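Local coordinates for enzyme subtilase SubTY from Bacillus sp. TY145 (Bacillus sp., PDB 5FFN), which probably acts as a subtilisin-like serine endopeptidase, hydrolysing peptide bonds in proteins, with calcium and sodium ions bound in its fold, at residues Arg122-Glu127 against Ser133-Asn138. Residues are numbered along the deposited sequence; the frame is centred on the assembly and turned at random.
Sequences RHVADE and SKVVIN
Val-124, on the helical segment 122-127, faces Val-135 and Ile-137 of the extended segment 133-138, and the backbones come nearest at Val-124 and Ile-137, whose CA atoms are 7.9 Å apart. The backbones make no bond to each other, and the join is made by three apolar, buried side chains. One methyl does most of the work: Val-124 CG1 lies 3.6 Å from Val-135 CG1. The same methyl is 3.7 Å from Ile-137 CG1, so it bears on two residues that project from the same face of the strand. Its direction follows from the torsion, since CG1 stands anti to the backbone N of Val-124 (chi1 173°). Ile-137 reaches in with its longer branch, its CG1 anti to the carbonyl carbon (chi1 -73°). Extended beyond that, the chain carries CD1 obliquely across to Val-124, 3.9 Å from Val-124 CB. Val-124 gives the largest share, 64 Å², of the 149 Å² buried over both sides. Helix 114-131 thereby packs on one face of the central, largely parallel sheet of the subtilase fold, where strand 134-142 runs between strands 29-35 and 163-167. It links parallel strands 99-104 and 134-142 in a beta-alpha-beta crossover over strand 29-35, and Val-124 also touches Ala-32 and Leu-34 of that strand and Tyr-103 of strand 99-104, while the side chain of Asn-138 touches helix 250-267 on the other face.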
# COMPACT_ATOMS: atom_id res chain seq x y z
N ARG A 122 4.11 7.30 -14.88
CA ARG A 122 4.08 7.51 -16.32
C ARG A 122 4.94 6.52 -17.08
O ARG A 122 4.52 6.02 -18.12
CB ARG A 122 4.49 8.93 -16.66
CG ARG A 122 3.50 9.93 -16.13
CD ARG A 122 3.90 11.35 -16.43
NE ARG A 122 2.76 12.24 -16.28
CZ ARG A 122 1.87 12.52 -17.23
NH1 ARG A 122 1.99 12.04 -18.44
NH2 ARG A 122 0.87 13.33 -16.95
N HIS A 123 6.11 6.21 -16.52
CA HIS A 123 7.02 5.25 -17.12
C HIS A 123 6.40 3.83 -17.15
O HIS A 123 6.45 3.16 -18.16
CB HIS A 123 8.37 5.29 -16.43
CG HIS A 123 9.40 4.42 -17.07
ND1 HIS A 123 10.08 4.79 -18.22
CD2 HIS A 123 9.86 3.19 -16.75
CE1 HIS A 123 10.90 3.81 -18.58
NE2 HIS A 123 10.79 2.83 -17.70
N VAL A 124 5.78 3.40 -16.06
CA VAL A 124 5.04 2.14 -16.06
C VAL A 124 4.06 2.09 -17.24
O VAL A 124 4.04 1.11 -17.98
CB VAL A 124 4.25 1.89 -14.73
CG1 VAL A 124 3.35 0.63 -14.84
CG2 VAL A 124 5.18 1.77 -13.55
N ALA A 125 3.25 3.14 -17.39
CA ALA A 125 2.22 3.23 -18.43
C ALA A 125 2.84 3.13 -19.83
O ALA A 125 2.37 2.37 -20.68
CB ALA A 125 1.43 4.49 -18.29
N ASP A 126 3.97 3.83 -20.01
CA ASP A 126 4.69 3.80 -21.28
C ASP A 126 5.25 2.42 -21.57
O ASP A 126 5.12 1.92 -22.68
CB ASP A 126 5.77 4.86 -21.29
CG ASP A 126 5.21 6.27 -21.43
OD1 ASP A 126 4.06 6.47 -21.82
OD2 ASP A 126 5.95 7.23 -21.15
N GLU A 127 5.82 1.78 -20.55
CA GLU A 127 6.34 0.43 -20.67
C GLU A 127 5.22 -0.56 -20.98
O GLU A 127 5.39 -1.47 -21.81
CB GLU A 127 7.08 -0.01 -19.41
CG GLU A 127 8.40 0.71 -19.21
CD GLU A 127 9.46 0.27 -20.20
OE1 GLU A 127 9.83 -0.91 -20.22
OE2 GLU A 127 9.87 1.12 -20.99
N SER A 133 1.97 -5.37 -22.09
CA SER A 133 1.83 -6.08 -20.83
C SER A 133 0.56 -5.68 -20.03
O SER A 133 0.02 -4.56 -20.14
CB SER A 133 3.06 -5.87 -19.95
OG SER A 133 4.27 -6.26 -20.59
N LYS A 134 0.11 -6.62 -19.21
CA LYS A 134 -0.96 -6.39 -18.23
C LYS A 134 -0.24 -6.05 -16.91
O LYS A 134 0.52 -6.85 -16.38
CB LYS A 134 -1.86 -7.61 -18.08
CG LYS A 134 -2.66 -7.94 -19.33
CD LYS A 134 -3.37 -9.26 -19.22
CE LYS A 134 -3.76 -9.79 -20.61
NZ LYS A 134 -4.26 -8.75 -21.53
N VAL A 135 -0.45 -4.84 -16.41
CA VAL A 135 0.32 -4.34 -15.31
C VAL A 135 -0.59 -3.76 -14.23
O VAL A 135 -1.54 -3.03 -14.52
CB VAL A 135 1.33 -3.23 -15.75
CG1 VAL A 135 2.23 -2.82 -14.57
CG2 VAL A 135 2.15 -3.68 -16.99
N VAL A 136 -0.28 -4.12 -13.00
CA VAL A 136 -0.91 -3.53 -11.84
C VAL A 136 0.19 -2.74 -11.09
O VAL A 136 1.24 -3.28 -10.77
CB VAL A 136 -1.43 -4.61 -10.89
CG1 VAL A 136 -2.16 -3.97 -9.66
CG2 VAL A 136 -2.38 -5.57 -11.63
N ILE A 137 -0.08 -1.47 -10.81
CA ILE A 137 0.80 -0.65 -9.99
C ILE A 137 0.36 -0.80 -8.55
O ILE A 137 -0.83 -0.66 -8.24
CB ILE A 137 0.71 0.82 -10.37
CG1 ILE A 137 1.40 1.05 -11.71
CG2 ILE A 137 1.31 1.67 -9.26
CD1 ILE A 137 1.23 2.48 -12.28
N ASN A 138 1.33 -1.08 -7.70
CA ASN A 138 1.20 -0.98 -6.27
C ASN A 138 1.91 0.24 -5.72
O ASN A 138 3.14 0.37 -5.87
CB ASN A 138 1.79 -2.23 -5.62
CG ASN A 138 1.56 -2.31 -4.11
OD1 ASN A 138 0.73 -3.12 -3.66
ND2 ASN A 138 2.31 -1.49 -3.31